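Long-range contact in WbbZ protein (Klebsiella pneumoniae subsp. pneumoniae NTUH-K2044, PDB 6X1L), which is of uncharacterized function but, from its family, probably transfers pyruvyl groups onto polysaccharide: residues D12-Y26 with T42-Y56. Sequence-based numbering, arbitrary orientation.
Sequences DLLLKSYHLSHRFVY and TYDFFERNALTYIPY
His19 NE2 meets two oxygens of Thr52: it donates to the backbone O at 2.9 Å, close to the imidazole plane but bent (137° at the hydrogen), and also has Thr52 OG1 at 3.1 Å, a hydrogen bond in which either atom could be the donor. With CG anti to the backbone N (chi1 -165°), the ring swings from the end of helix 6-21 to the chain leading into strand 53-55, and Leu51 CA sits over one of its faces. Strand 53-55 is an edge strand of the parallel six-stranded sheet, joined to strand 23-27 through helix 33-48, a beta-alpha-beta crossover. The pairing is parallel: Ile54 N donates to Phe24 O, Tyr26 N to Ile54 O, and Tyr56 N to Tyr26 O, the last from above the carbonyl plane. Between the sheet and helix 33-48, Tyr26 lies at the centre of an aromatic cluster: Phe46 points its edge at the Tyr26 face with CE2 4.0 Å from Tyr26 CD1, planes 89° apart, while Tyr26 turns an edge to the face of Tyr53. Tyr43 OH, hydrogen-bonded to Trp200 O, lies at the Tyr26 ring edge, 3.5 Å from Tyr26 CE2. A water joins Tyr26 OH to Thr42 OG1, which also hydrogen-bonds to Ile38 O. A Schellman motif with Ala50 at C-prime ends helix 33-48; Leu51 CD2 then packs 3.7 Å from His19 CB. Two turns earlier in helix 6-21, Asp12 OD2 forms a salt bridge with Arg48 NH1, its hydrogen bond weak. On the face carrying Val25, Arg23 NE forms a salt bridge with Asp67, and Ile54 CD1 sits over the Arg23 guanidinium, 3.5 Å from Arg23 CZ.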
loop_
_atom_site.group_PDB
_atom_site.type_symbol
_atom_site.label_atom_id
_atom_site.label_comp_id
_atom_site.label_asym_id
_atom_site.label_seq_id
_atom_site.Cartn_x
_atom_site.Cartn_y
_atom_site.Cartn_z
ATOM N N ASP A 12 17.800 1.790 23.594
ATOM C CA ASP A 12 17.267 3.133 23.810
ATOM C C ASP A 12 18.331 4.059 24.393
ATOM O O ASP A 12 18.622 5.124 23.838
ATOM C CB ASP A 12 16.048 3.071 24.736
ATOM C CG ASP A 12 14.921 2.214 24.175
ATOM O OD1 ASP A 12 15.004 1.796 23.001
ATOM O OD2 ASP A 12 13.949 1.954 24.915
ATOM N N LEU A 13 18.918 3.664 25.526
ATOM C CA LEU A 13 19.912 4.507 26.186
ATOM C C LEU A 13 21.090 4.801 25.267
ATOM O O LEU A 13 21.611 5.922 25.247
ATOM C CB LEU A 13 20.392 3.832 27.472
ATOM C CG LEU A 13 19.319 3.590 28.536
ATOM C CD1 LEU A 13 19.837 2.682 29.637
ATOM C CD2 LEU A 13 18.839 4.913 29.112
ATOM N N LEU A 14 21.510 3.810 24.484
ATOM C CA LEU A 14 22.668 3.982 23.614
ATOM C C LEU A 14 22.410 5.039 22.546
ATOM O O LEU A 14 23.221 5.951 22.351
ATOM C CB LEU A 14 23.029 2.643 22.979
ATOM C CG LEU A 14 24.411 2.465 22.364
ATOM C CD1 LEU A 14 25.512 2.731 23.384
ATOM C CD2 LEU A 14 24.509 1.059 21.826
ATOM N N LEU A 15 21.284 4.939 21.836
ATOM C CA LEU A 15 21.014 5.936 20.807
ATOM C C LEU A 15 20.756 7.306 21.415
ATOM O O LEU A 15 21.152 8.323 20.834
ATOM C CB LEU A 15 19.846 5.488 19.924
ATOM C CG LEU A 15 20.341 4.645 18.744
ATOM C CD1 LEU A 15 19.222 3.882 18.097
ATOM C CD2 LEU A 15 21.035 5.520 17.710
ATOM N N LYS A 16 20.114 7.361 22.583
ATOM C CA LYS A 16 19.967 8.640 23.268
ATOM C C LYS A 16 21.320 9.220 23.664
ATOM O O LYS A 16 21.500 10.444 23.652
ATOM C CB LYS A 16 19.070 8.481 24.497
ATOM C CG LYS A 16 17.619 8.182 24.141
ATOM C CD LYS A 16 16.656 8.631 25.222
ATOM C CE LYS A 16 16.454 7.561 26.277
ATOM N NZ LYS A 16 15.270 7.871 27.126
ATOM N N SER A 17 22.286 8.360 23.997
ATOM C CA SER A 17 23.625 8.844 24.328
ATOM C C SER A 17 24.299 9.476 23.115
ATOM O O SER A 17 24.909 10.544 23.225
ATOM C CB SER A 17 24.473 7.699 24.876
ATOM O OG SER A 17 25.791 8.140 25.156
ATOM N N TYR A 18 24.178 8.842 21.945
ATOM C CA TYR A 18 24.732 9.422 20.727
ATOM C C TYR A 18 24.044 10.730 20.363
ATOM O O TYR A 18 24.676 11.626 19.793
ATOM C CB TYR A 18 24.604 8.441 19.565
ATOM C CG TYR A 18 25.372 7.153 19.733
ATOM C CD1 TYR A 18 26.677 7.150 20.205
ATOM C CD2 TYR A 18 24.788 5.936 19.413
ATOM C CE1 TYR A 18 27.377 5.968 20.352
ATOM C CE2 TYR A 18 25.477 4.755 19.558
ATOM C CZ TYR A 18 26.766 4.773 20.027
ATOM O OH TYR A 18 27.442 3.586 20.165
ATOM N N HIS A 19 22.753 10.854 20.680
ATOM C CA HIS A 19 21.997 12.040 20.290
ATOM C C HIS A 19 22.448 13.273 21.060
ATOM O O HIS A 19 22.332 14.396 20.555
ATOM C CB HIS A 19 20.504 11.794 20.501
ATOM C CG HIS A 19 19.621 12.790 19.815
ATOM N ND1 HIS A 19 19.080 13.878 20.466
ATOM C CD2 HIS A 19 19.178 12.857 18.537
ATOM C CE1 HIS A 19 18.344 14.574 19.619
ATOM N NE2 HIS A 19 18.388 13.978 18.441
ATOM N N LEU A 20 22.961 13.091 22.279
ATOM C CA LEU A 20 23.491 14.227 23.023
ATOM C C LEU A 20 24.719 14.817 22.345
ATOM O O LEU A 20 24.932 16.033 22.398
ATOM C CB LEU A 20 23.829 13.806 24.453
ATOM C CG LEU A 20 22.644 13.423 25.340
ATOM C CD1 LEU A 20 23.128 12.780 26.629
ATOM C CD2 LEU A 20 21.788 14.644 25.637
ATOM N N SER A 21 25.524 13.981 21.689
ATOM C CA SER A 21 26.814 14.409 21.163
ATOM C C SER A 21 26.754 14.843 19.704
ATOM O O SER A 21 27.462 15.774 19.309
ATOM C CB SER A 21 27.838 13.283 21.319
ATOM O OG SER A 21 27.925 12.859 22.669
ATOM N N HIS A 22 25.933 14.184 18.889
ATOM C CA HIS A 22 25.889 14.439 17.459
ATOM C C HIS A 22 24.440 14.490 16.997
ATOM O O HIS A 22 23.538 13.966 17.654
ATOM C CB HIS A 22 26.648 13.359 16.669
ATOM C CG HIS A 22 28.016 13.058 17.203
ATOM N ND1 HIS A 22 28.235 12.151 18.217
ATOM C CD2 HIS A 22 29.234 13.541 16.861
ATOM C CE1 HIS A 22 29.529 12.090 18.480
ATOM N NE2 HIS A 22 30.158 12.924 17.671
ATOM N N ARG A 23 24.218 15.127 15.855
ATOM C CA ARG A 23 22.887 15.137 15.270
ATOM C C ARG A 23 22.754 13.997 14.268
ATOM O O ARG A 23 23.723 13.591 13.621
ATOM C CB ARG A 23 22.584 16.480 14.603
ATOM C CG ARG A 23 23.044 16.587 13.174
ATOM C CD ARG A 23 22.572 17.875 12.531
ATOM N NE ARG A 23 23.133 18.030 11.194
ATOM C CZ ARG A 23 22.888 19.061 10.395
ATOM N NH1 ARG A 23 22.084 20.035 10.796
ATOM N NH2 ARG A 23 23.447 19.115 9.194
ATOM N N PHE A 24 21.539 13.467 14.164
ATOM C CA PHE A 24 21.283 12.283 13.357
ATOM C C PHE A 24 20.893 12.684 11.940
ATOM O O PHE A 24 19.993 13.508 11.745
ATOM C CB PHE A 24 20.173 11.431 13.976
ATOM C CG PHE A 24 20.559 10.753 15.261
ATOM C CD1 PHE A 24 21.850 10.846 15.762
ATOM C CD2 PHE A 24 19.626 10.007 15.964
ATOM C CE1 PHE A 24 22.194 10.218 16.939
ATOM C CE2 PHE A 24 19.967 9.372 17.143
ATOM C CZ PHE A 24 21.251 9.479 17.631
ATOM N N VAL A 25 21.575 12.102 10.959
ATOM C CA VAL A 25 21.189 12.181 9.554
ATOM C C VAL A 25 20.737 10.784 9.159
ATOM O O VAL A 25 21.546 9.848 9.143
ATOM C CB VAL A 25 22.340 12.665 8.665
ATOM C CG1 VAL A 25 21.880 12.766 7.217
ATOM C CG2 VAL A 25 22.880 13.999 9.164
ATOM N N TYR A 26 19.451 10.628 8.853
ATOM C CA TYR A 26 18.841 9.312 8.720
ATOM C C TYR A 26 18.549 8.992 7.261
ATOM O O TYR A 26 17.945 9.801 6.549
ATOM C CB TYR A 26 17.556 9.220 9.548
ATOM C CG TYR A 26 16.783 7.934 9.343
ATOM C CD1 TYR A 26 17.277 6.724 9.805
ATOM C CD2 TYR A 26 15.551 7.934 8.691
ATOM C CE1 TYR A 26 16.577 5.547 9.623
ATOM C CE2 TYR A 26 14.841 6.760 8.505
ATOM C CZ TYR A 26 15.359 5.571 8.974
ATOM O OH TYR A 26 14.663 4.399 8.795
ATOM N N THR A 42 11.120 2.301 13.029
ATOM C CA THR A 42 12.192 3.236 13.354
ATOM C C THR A 42 11.635 4.622 13.653
ATOM O O THR A 42 12.114 5.305 14.564
ATOM C CB THR A 42 13.204 3.292 12.210
ATOM O OG1 THR A 42 13.683 1.971 11.936
ATOM C CG2 THR A 42 14.386 4.172 12.587
ATOM N N TYR A 43 10.609 5.050 12.910
ATOM C CA TYR A 43 9.988 6.334 13.216
ATOM C C TYR A 43 9.286 6.290 14.567
ATOM O O TYR A 43 9.332 7.263 15.327
ATOM C CB TYR A 43 9.022 6.733 12.095
ATOM C CG TYR A 43 9.731 6.968 10.779
ATOM C CD1 TYR A 43 10.852 7.785 10.714
ATOM C CD2 TYR A 43 9.305 6.347 9.612
ATOM C CE1 TYR A 43 11.518 7.998 9.522
ATOM C CE2 TYR A 43 9.965 6.550 8.409
ATOM C CZ TYR A 43 11.071 7.377 8.372
ATOM O OH TYR A 43 11.731 7.582 7.181
ATOM N N ASP A 44 8.632 5.167 14.885
ATOM C CA ASP A 44 8.055 4.998 16.214
ATOM C C ASP A 44 9.137 5.061 17.286
ATOM O O ASP A 44 8.932 5.642 18.358
ATOM C CB ASP A 44 7.306 3.667 16.293
ATOM C CG ASP A 44 6.111 3.610 15.348
ATOM O OD1 ASP A 44 5.791 4.644 14.733
ATOM O OD2 ASP A 44 5.497 2.530 15.221
ATOM N N PHE A 45 10.297 4.468 17.006
ATOM C CA PHE A 45 11.391 4.460 17.973
ATOM C C PHE A 45 11.940 5.863 18.209
ATOM O O PHE A 45 12.210 6.244 19.353
ATOM C CB PHE A 45 12.490 3.520 17.485
ATOM C CG PHE A 45 13.757 3.594 18.294
ATOM C CD1 PHE A 45 13.885 2.879 19.469
ATOM C CD2 PHE A 45 14.818 4.375 17.873
ATOM C CE1 PHE A 45 15.051 2.943 20.213
ATOM C CE2 PHE A 45 15.978 4.447 18.615
ATOM C CZ PHE A 45 16.098 3.729 19.784
ATOM N N PHE A 46 12.113 6.647 17.141
ATOM C CA PHE A 46 12.593 8.017 17.295
ATOM C C PHE A 46 11.618 8.859 18.107
ATOM O O PHE A 46 12.028 9.601 19.009
ATOM C CB PHE A 46 12.813 8.656 15.924
ATOM C CG PHE A 46 13.989 8.100 15.173
ATOM C CD1 PHE A 46 15.033 7.489 15.844
ATOM C CD2 PHE A 46 14.052 8.197 13.791
ATOM C CE1 PHE A 46 16.118 6.981 15.154
ATOM C CE2 PHE A 46 15.132 7.693 13.094
ATOM C CZ PHE A 46 16.169 7.083 13.777
ATOM N N GLU A 47 10.324 8.764 17.800
ATOM C CA GLU A 47 9.341 9.591 18.488
ATOM C C GLU A 47 9.229 9.215 19.960
ATOM O O GLU A 47 9.073 10.091 20.819
ATOM C CB GLU A 47 7.980 9.473 17.797
ATOM C CG GLU A 47 7.960 10.005 16.372
ATOM C CD GLU A 47 6.582 9.914 15.732
ATOM O OE1 GLU A 47 6.487 10.044 14.492
ATOM O OE2 GLU A 47 5.595 9.709 16.470
ATOM N N ARG A 48 9.315 7.921 20.273
ATOM C CA ARG A 48 9.138 7.493 21.657
ATOM C C ARG A 48 10.331 7.872 22.525
ATOM O O ARG A 48 10.184 8.025 23.743
ATOM C CB ARG A 48 8.891 5.986 21.712
ATOM C CG ARG A 48 8.315 5.509 23.031
ATOM C CD ARG A 48 9.293 4.614 23.758
ATOM N NE ARG A 48 9.542 3.384 23.015
ATOM C CZ ARG A 48 10.383 2.433 23.407
ATOM N NH1 ARG A 48 11.061 2.569 24.538
ATOM N NH2 ARG A 48 10.543 1.346 22.667
ATOM N N ASN A 49 11.511 8.029 21.929
ATOM C CA ASN A 49 12.713 8.401 22.663
ATOM C C ASN A 49 13.102 9.859 22.455
ATOM O O ASN A 49 14.231 10.240 22.784
ATOM C CB ASN A 49 13.877 7.489 22.268
ATOM C CG ASN A 49 13.696 6.064 22.760
ATOM O OD1 ASN A 49 13.601 5.130 21.966
ATOM N ND2 ASN A 49 13.654 5.891 24.078
ATOM N N ALA A 50 12.193 10.681 21.920
ATOM C CA ALA A 50 12.443 12.103 21.676
ATOM C C ALA A 50 13.696 12.331 20.836
ATOM O O ALA A 50 14.415 13.312 21.031
ATOM C CB ALA A 50 12.538 12.888 22.989
ATOM N N LEU A 51 13.976 11.431 19.898
ATOM C CA LEU A 51 15.172 11.521 19.067
ATOM C C LEU A 51 14.825 12.266 17.784
ATOM O O LEU A 51 14.121 11.734 16.919
ATOM C CB LEU A 51 15.726 10.132 18.762
ATOM C CG LEU A 51 16.154 9.316 19.981
ATOM C CD1 LEU A 51 16.541 7.913 19.555
ATOM C CD2 LEU A 51 17.304 9.999 20.701
ATOM N N THR A 52 15.316 13.494 17.660
ATOM C CA THR A 52 15.131 14.249 16.432
ATOM C C THR A 52 16.192 13.859 15.411
ATOM O O THR A 52 17.294 13.426 15.758
ATOM C CB THR A 52 15.190 15.753 16.702
ATOM O OG1 THR A 52 16.471 16.094 17.242
ATOM C CG2 THR A 52 14.105 16.157 17.691
ATOM N N TYR A 53 15.843 14.014 14.138
ATOM C CA TYR A 53 16.736 13.653 13.049
ATOM C C TYR A 53 16.465 14.575 11.871
ATOM O O TYR A 53 15.439 15.256 11.812
ATOM C CB TYR A 53 16.554 12.186 12.635
ATOM C CG TYR A 53 15.184 11.878 12.054
ATOM C CD1 TYR A 53 14.105 11.594 12.884
ATOM C CD2 TYR A 53 14.972 11.874 10.680
ATOM C CE1 TYR A 53 12.852 11.316 12.360
ATOM C CE2 TYR A 53 13.717 11.595 10.146
ATOM C CZ TYR A 53 12.666 11.316 10.994
ATOM O OH TYR A 53 11.423 11.037 10.480
ATOM N N ILE A 54 17.410 14.597 10.937
ATOM C CA ILE A 54 17.195 15.253 9.653
ATOM C C ILE A 54 17.319 14.179 8.582
ATOM O O ILE A 54 18.210 13.318 8.669
ATOM C CB ILE A 54 18.178 16.414 9.422
ATOM C CG1 ILE A 54 19.626 15.922 9.438
ATOM C CG2 ILE A 54 17.973 17.506 10.462
ATOM C CD1 ILE A 54 20.609 16.916 8.866
ATOM N N PRO A 55 16.437 14.159 7.585
ATOM C CA PRO A 55 16.533 13.129 6.546
ATOM C C PRO A 55 17.728 13.382 5.641
ATOM O O PRO A 55 18.059 14.528 5.326
ATOM C CB PRO A 55 15.207 13.264 5.786
ATOM C CG PRO A 55 14.796 14.686 6.006
ATOM C CD PRO A 55 15.279 15.048 7.388
ATOM N N TYR A 56 18.382 12.297 5.237
ATOM C CA TYR A 56 19.511 12.413 4.325
ATOM C C TYR A 56 19.063 13.032 3.010
ATOM O O TYR A 56 18.100 12.571 2.388
ATOM C CB TYR A 56 20.139 11.042 4.077
ATOM C CG TYR A 56 21.231 11.061 3.029
ATOM C CD1 TYR A 56 22.544 11.355 3.373
ATOM C CD2 TYR A 56 20.947 10.791 1.696
ATOM C CE1 TYR A 56 23.544 11.380 2.417
ATOM C CE2 TYR A 56 21.937 10.816 0.733
ATOM C CZ TYR A 56 23.234 11.111 1.099
ATOM O OH TYR A 56 24.224 11.132 0.142
HETATM O O HOH W 1 15.545 2.071 10.151
#